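Nitrophorin Cim l NP (Cimex lectularius, PDB 2IMQ) carries nitric oxide on a heme b in bed bug saliva and delivers it to the victim during feeding, causing vasodilation. Local coordinates at residues S8-S13 against L29-G34; P37-V42 against V88-K93. One frame throughout, in Å; residues are numbered along the deposited sequence.

Interaction 1: residues S8-S13 against L29-G34; sequences SVHTVS and LGLNSG
Val12 of strand 6-17 and Leu29, near the end of helix 26-29, bring their CA atoms to 6.5 Å, the closest backbone approach of residues 8-13 to 29-34. Past Leu29 the chain breaks out of helical geometry at Gly30, which has a positive phi of 76° and closes a Schellman motif; glycine readily adopts this conformation, and its backbone runs close beside the ring of His10. A type I turn from Leu31 to Gly34 follows.

The polar link is made by the imidazole. His10 ND1 donates to Leu29 O over 2.8 Å, nearly straight at 169°, with the acceptor almost exactly in the ring plane and the nitrogen in the plane of the carbonyl. The next carbonyl reaches the same ring edge, Gly30 O standing 3.1 Å from His10 CE1. With chi1 at -71°, CG lies beside the backbone N and opposite the carbonyl carbon, a setting that carries the ring out to the helix end. Two residues further along the strand, Val12 CG1 packs at 3.9 Å on Leu29 CD2, and both side chains also touch Val42 of strand 39-46, an apolar setting to which branched aliphatic side chains are well suited.

Because ND1 is the donor, this nitrogen must carry a proton; the bond gives the carbonyl of the buried Leu29 a partner near the helix end and should restrain rotation of the ring.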
loop_
_atom_site.group_PDB
_atom_site.type_symbol
_atom_site.label_atom_id
_atom_site.label_comp_id
_atom_site.label_asym_id
_atom_site.label_seq_id
_atom_site.Cartn_x
_atom_site.Cartn_y
_atom_site.Cartn_z
ATOM N N SER A 8 -10.254 13.499 -0.829
ATOM C CA SER A 8 -8.817 13.151 -0.825
ATOM C C SER A 8 -8.533 11.887 -0.034
ATOM O O SER A 8 -9.191 11.585 0.945
ATOM C CB SER A 8 -7.988 14.286 -0.282
ATOM O OG SER A 8 -8.360 14.607 1.011
ATOM N N VAL A 9 -7.569 11.130 -0.535
ATOM C CA VAL A 9 -7.196 9.856 0.033
ATOM C C VAL A 9 -5.696 9.870 0.152
ATOM O O VAL A 9 -5.007 10.254 -0.801
ATOM C CB VAL A 9 -7.591 8.649 -0.904
ATOM C CG1 VAL A 9 -7.155 7.295 -0.302
ATOM C CG2 VAL A 9 -9.056 8.702 -1.215
ATOM N N HIS A 10 -5.194 9.508 1.336
ATOM C CA HIS A 10 -3.761 9.212 1.542
ATOM C C HIS A 10 -3.618 7.736 1.794
ATOM O O HIS A 10 -4.385 7.161 2.564
ATOM C CB HIS A 10 -3.200 9.973 2.758
ATOM C CG HIS A 10 -3.056 11.451 2.547
ATOM N ND1 HIS A 10 -2.327 12.258 3.403
ATOM C CD2 HIS A 10 -3.546 12.262 1.576
ATOM C CE1 HIS A 10 -2.391 13.505 2.965
ATOM N NE2 HIS A 10 -3.136 13.540 1.871
ATOM N N THR A 11 -2.644 7.138 1.149
ATOM C CA THR A 11 -2.261 5.769 1.436
ATOM C C THR A 11 -0.810 5.703 1.798
ATOM O O THR A 11 0.015 6.444 1.245
ATOM C CB THR A 11 -2.531 4.846 0.209
ATOM O OG1 THR A 11 -1.699 5.201 -0.900
ATOM C CG2 THR A 11 -3.982 4.943 -0.240
ATOM N N VAL A 12 -0.475 4.810 2.708
ATOM C CA VAL A 12 0.903 4.510 2.974
ATOM C C VAL A 12 1.098 3.038 3.111
ATOM O O VAL A 12 0.286 2.369 3.760
ATOM C CB VAL A 12 1.442 5.315 4.208
ATOM C CG1 VAL A 12 0.747 4.919 5.501
ATOM C CG2 VAL A 12 2.927 5.174 4.362
ATOM N N SER A 13 2.165 2.530 2.527
ATOM C CA SER A 13 2.505 1.185 2.824
ATOM C C SER A 13 3.987 1.054 3.134
ATOM O O SER A 13 4.842 1.876 2.679
ATOM C CB SER A 13 2.108 0.255 1.732
ATOM O OG SER A 13 2.997 0.277 0.641
ATOM N N LEU A 29 1.755 9.607 7.501
ATOM C CA LEU A 29 0.419 9.667 6.939
ATOM C C LEU A 29 0.190 10.895 6.078
ATOM O O LEU A 29 -0.880 11.081 5.516
ATOM C CB LEU A 29 -0.627 9.611 8.047
ATOM C CG LEU A 29 -0.472 8.474 9.018
ATOM C CD1 LEU A 29 -1.488 8.636 10.115
ATOM C CD2 LEU A 29 -0.605 7.198 8.375
ATOM N N GLY A 30 1.209 11.719 5.888
ATOM C CA GLY A 30 1.104 12.862 5.026
ATOM C C GLY A 30 0.334 14.017 5.655
ATOM O O GLY A 30 -0.265 14.762 4.917
ATOM N N LEU A 31 0.390 14.145 6.982
ATOM C CA LEU A 31 -0.396 15.131 7.760
ATOM C C LEU A 31 0.454 16.311 8.262
ATOM O O LEU A 31 -0.071 17.309 8.789
ATOM C CB LEU A 31 -1.077 14.435 8.942
ATOM C CG LEU A 31 -2.007 13.290 8.545
ATOM C CD1 LEU A 31 -2.644 12.600 9.789
ATOM C CD2 LEU A 31 -3.035 13.725 7.577
ATOM N N ASN A 32 1.750 16.223 8.065
ATOM C CA ASN A 32 2.702 17.156 8.649
ATOM C C ASN A 32 2.780 18.515 7.970
ATOM O O ASN A 32 3.566 19.365 8.432
ATOM C CB ASN A 32 4.102 16.524 8.627
ATOM C CG ASN A 32 4.615 16.258 7.178
ATOM O OD1 ASN A 32 5.718 16.676 6.816
ATOM N ND2 ASN A 32 3.822 15.562 6.356
ATOM N N SER A 33 2.053 18.741 6.885
ATOM C CA SER A 33 1.969 20.051 6.263
ATOM C C SER A 33 0.567 20.607 6.368
ATOM O O SER A 33 0.240 21.590 5.706
ATOM C CB SER A 33 2.419 20.041 4.802
ATOM O OG SER A 33 1.637 19.147 4.016
ATOM N N GLY A 34 -0.243 20.011 7.233
ATOM C CA GLY A 34 -1.553 20.532 7.559
ATOM C C GLY A 34 -2.712 20.035 6.698
ATOM O O GLY A 34 -3.835 20.485 6.863
#

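Interaction 2: residues P37-V42 against V88-K93; sequences PDVIAV and VYCLEK. With HEM (protoporphyrin IX containing Fe), chain B.
Ile40 and Tyr89 form the central hydrogen-bonded pair of an antiparallel ladder between strands 39-46 and 84-91, inside one sheet of the beta-sandwich characteristic of the DNase I-like fold. Tyr89 N donates to Ile40 O at 2.7 Å, and Ile40 N returns a bond to Tyr89 O at 2.9 Å, approaching 31° off the carbonyl plane. A further rung, Leu91 N to Asp38 O at 2.9 Å, extends the pairing just beyond strand 39-46.

Val39, Ala41, Val88 and Cys90 share one face. Val39 CG2 meets Cys90 SG at 4.1 Å, while Ala41 CB faces Val88 CG2; these compact apolar groups suit the sandwich interior, where Phe122 of strand 116-124 touches both Val39 and Val88. On the other face Ile40 packs its CB against that of Tyr89, and Leu68 of helix 57-70 touches both side chains. That helix also carries Cys60, the proximal heme ligand.

At the loop end, the side chains of Leu91 and Asp38 pass at an angle, with Leu91 CD1 3.7 Å from Asp38 OD1. The carboxylate itself is engaged through OD1 by His94 NE2 and through OD2 by Ser8 N, so an acidic residue serves here to join neighbouring parts of the chain.

Tyrosine suits position 89 because it is long enough to combine packing with a polar reach. Its chi1 of -60° sets CG beside the backbone N, and the phenol ends at the heme, where Tyr89 OH donates to propionate oxygen O2A at 2.6 Å, the acceptor lying in the ring plane.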
loop_
_atom_site.group_PDB
_atom_site.type_symbol
_atom_site.label_atom_id
_atom_site.label_comp_id
_atom_site.label_asym_id
_atom_site.label_seq_id
_atom_site.Cartn_x
_atom_site.Cartn_y
_atom_site.Cartn_z
ATOM N N PRO A 37 -6.862 14.773 4.823
ATOM C CA PRO A 37 -7.490 13.918 3.842
ATOM C C PRO A 37 -8.728 13.289 4.371
ATOM O O PRO A 37 -8.859 13.031 5.562
ATOM C CB PRO A 37 -6.443 12.854 3.588
ATOM C CG PRO A 37 -5.607 12.833 4.784
ATOM C CD PRO A 37 -5.545 14.282 5.228
ATOM N N ASP A 38 -9.664 12.980 3.488
ATOM C CA ASP A 38 -10.902 12.334 3.890
ATOM C C ASP A 38 -10.771 10.890 4.306
ATOM O O ASP A 38 -11.437 10.437 5.232
ATOM C CB ASP A 38 -11.917 12.498 2.772
ATOM C CG ASP A 38 -12.161 13.933 2.450
ATOM O OD1 ASP A 38 -12.732 14.649 3.332
ATOM O OD2 ASP A 38 -11.726 14.456 1.396
ATOM N N VAL A 39 -9.880 10.160 3.618
ATOM C CA VAL A 39 -9.660 8.744 3.867
ATOM C C VAL A 39 -8.155 8.505 3.986
ATOM O O VAL A 39 -7.376 9.097 3.232
ATOM C CB VAL A 39 -10.222 7.894 2.689
ATOM C CG1 VAL A 39 -9.910 6.444 2.911
ATOM C CG2 VAL A 39 -11.698 8.229 2.540
ATOM N N ILE A 40 -7.788 7.683 4.949
ATOM C CA ILE A 40 -6.380 7.250 5.078
ATOM C C ILE A 40 -6.318 5.750 5.192
ATOM O O ILE A 40 -7.076 5.133 5.958
ATOM C CB ILE A 40 -5.757 7.847 6.373
ATOM C CG1 ILE A 40 -5.739 9.376 6.363
ATOM C CG2 ILE A 40 -4.354 7.372 6.557
ATOM C CD1 ILE A 40 -5.351 9.997 7.722
ATOM N N ALA A 41 -5.434 5.127 4.409
ATOM C CA ALA A 41 -5.233 3.697 4.487
ATOM C C ALA A 41 -3.752 3.421 4.772
ATOM O O ALA A 41 -2.889 4.079 4.175
ATOM C CB ALA A 41 -5.651 3.023 3.234
ATOM N N VAL A 42 -3.513 2.502 5.680
ATOM C CA VAL A 42 -2.177 2.084 6.102
ATOM C C VAL A 42 -1.991 0.593 5.919
ATOM O O VAL A 42 -2.745 -0.183 6.492
ATOM C CB VAL A 42 -1.964 2.417 7.611
ATOM C CG1 VAL A 42 -0.549 2.040 8.050
ATOM C CG2 VAL A 42 -2.267 3.935 7.856
ATOM N N VAL A 88 -8.041 1.159 7.607
ATOM C CA VAL A 88 -8.660 2.222 6.862
ATOM C C VAL A 88 -9.357 3.167 7.844
ATOM O O VAL A 88 -10.123 2.689 8.681
ATOM C CB VAL A 88 -9.659 1.681 5.808
ATOM C CG1 VAL A 88 -10.211 2.803 5.025
ATOM C CG2 VAL A 88 -8.938 0.696 4.865
ATOM N N TYR A 89 -9.085 4.452 7.696
ATOM C CA TYR A 89 -9.712 5.509 8.480
ATOM C C TYR A 89 -10.467 6.420 7.537
ATOM O O TYR A 89 -10.070 6.658 6.393
ATOM C CB TYR A 89 -8.638 6.359 9.184
ATOM C CG TYR A 89 -7.753 5.637 10.111
ATOM C CD1 TYR A 89 -6.538 5.159 9.678
ATOM C CD2 TYR A 89 -8.095 5.424 11.428
ATOM C CE1 TYR A 89 -5.685 4.502 10.541
ATOM C CE2 TYR A 89 -7.245 4.774 12.296
ATOM C CZ TYR A 89 -6.010 4.307 11.847
ATOM O OH TYR A 89 -5.178 3.611 12.680
ATOM N N CYS A 90 -11.583 6.987 8.049
ATOM C CA CYS A 90 -12.311 7.957 7.278
ATOM C C CYS A 90 -12.809 9.035 8.208
ATOM O O CYS A 90 -13.130 8.740 9.346
ATOM C CB CYS A 90 -13.488 7.290 6.570
ATOM S SG CYS A 90 -14.529 8.345 5.470
ATOM N N LEU A 91 -12.849 10.265 7.736
ATOM C CA LEU A 91 -13.430 11.341 8.581
ATOM C C LEU A 91 -14.850 10.965 8.941
ATOM O O LEU A 91 -15.650 10.592 8.077
ATOM C CB LEU A 91 -13.358 12.684 7.886
ATOM C CG LEU A 91 -11.980 13.353 7.759
ATOM C CD1 LEU A 91 -12.076 14.576 6.932
ATOM C CD2 LEU A 91 -11.329 13.623 9.082
ATOM N N GLU A 92 -15.139 11.036 10.236
ATOM C CA GLU A 92 -16.451 10.677 10.745
ATOM C C GLU A 92 -17.590 11.440 10.050
ATOM O O GLU A 92 -18.657 10.894 9.853
ATOM C CB GLU A 92 -16.469 10.943 12.251
ATOM C CG GLU A 92 -17.834 10.868 12.903
ATOM C CD GLU A 92 -18.496 9.528 12.738
ATOM O OE1 GLU A 92 -17.757 8.512 12.696
ATOM O OE2 GLU A 92 -19.748 9.508 12.644
ATOM N N LYS A 93 -17.347 12.670 9.643
ATOM C CA LYS A 93 -18.398 13.471 8.995
ATOM C C LYS A 93 -18.945 12.881 7.676
ATOM O O LYS A 93 -20.010 13.243 7.236
ATOM C CB LYS A 93 -17.924 14.906 8.798
ATOM C CG LYS A 93 -16.860 15.057 7.768
ATOM C CD LYS A 93 -16.679 16.493 7.364
ATOM C CE LYS A 93 -15.397 16.670 6.593
ATOM N NZ LYS A 93 -14.975 18.086 6.552
HETATM C CHA HEM B . -2.699 -2.434 14.894
HETATM C CHB HEM B . 0.354 0.015 12.033
HETATM C CHC HEM B . 3.918 -2.957 13.310
HETATM C CHD HEM B . 0.905 -5.599 15.894
HETATM C C1A HEM B . -2.206 -1.489 14.041
HETATM C C2A HEM B . -2.931 -0.375 13.477
HETATM C C3A HEM B . -2.065 0.272 12.655
HETATM C C4A HEM B . -0.793 -0.388 12.711
HETATM C CMA HEM B . -2.367 1.530 11.862
HETATM C CAA HEM B . -4.400 0.027 13.742
HETATM C CBA HEM B . -4.283 1.103 14.856
HETATM C CGA HEM B . -5.654 1.573 15.320
HETATM O O1A HEM B . -6.283 0.863 16.104
HETATM O O2A HEM B . -6.090 2.693 14.958
HETATM C C1B HEM B . 1.573 -0.574 12.153
HETATM C C2B HEM B . 2.778 -0.121 11.500
HETATM C C3B HEM B . 3.774 -0.928 11.847
HETATM C C4B HEM B . 3.232 -1.914 12.746
HETATM C CMB HEM B . 2.684 1.078 10.625
HETATM C CAB HEM B . 5.233 -0.898 11.418
HETATM C CBB HEM B . 5.792 0.221 10.936
HETATM C C1C HEM B . 3.476 -3.931 14.158
HETATM C C2C HEM B . 4.230 -5.040 14.685
HETATM C C3C HEM B . 3.390 -5.726 15.454
HETATM C C4C HEM B . 2.080 -5.168 15.325
HETATM C CMC HEM B . 5.743 -5.259 14.571
HETATM C CAC HEM B . 3.720 -6.969 16.268
HETATM C CBC HEM B . 4.181 -8.082 15.703
HETATM C C1D HEM B . -0.337 -5.009 15.810
HETATM C C2D HEM B . -1.534 -5.579 16.379
HETATM C C3D HEM B . -2.627 -4.599 16.104
HETATM C C4D HEM B . -2.024 -3.524 15.361
HETATM C CMD HEM B . -1.652 -6.891 17.155
HETATM C CAD HEM B . -4.090 -4.812 16.531
HETATM C CBD HEM B . -4.105 -4.682 18.046
HETATM C CGD HEM B . -5.509 -4.531 18.543
HETATM O O1D HEM B . -5.663 -4.421 19.803
HETATM O O2D HEM B . -6.436 -4.526 17.681
HETATM N NA HEM B . -0.895 -1.474 13.579
HETATM N NB HEM B . 1.876 -1.686 12.888
HETATM N NC HEM B . 2.175 -4.061 14.541
HETATM N ND HEM B . -0.679 -3.809 15.199
HETATM FE FE HEM B . 0.654 -2.687 14.173
#

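Interaction 1 closes before interaction 2 opens along the chain, and their centres lie about 10 Å apart on the same side of the chain's centre. Both reach the six-stranded mixed sheet, in which strands 6-17 and 39-46 are parallel neighbours and strand 84-91 follows 39-46. They meet directly: Val12 N lies 2.9 Å from Ala41 O, a probable hydrogen bond of the sheet, and Leu31 CD2 packs on Pro37 CD at 3.5 Å. Residues 8-13 thus tie the end of helix 26-29 to the sheet, while from 88-93 the side chain of Tyr89 reaches a heme propionate. Interaction 2 therefore touches the heme directly, and interaction 1 lies close by, the side chain of Val12 about 7 Å from it.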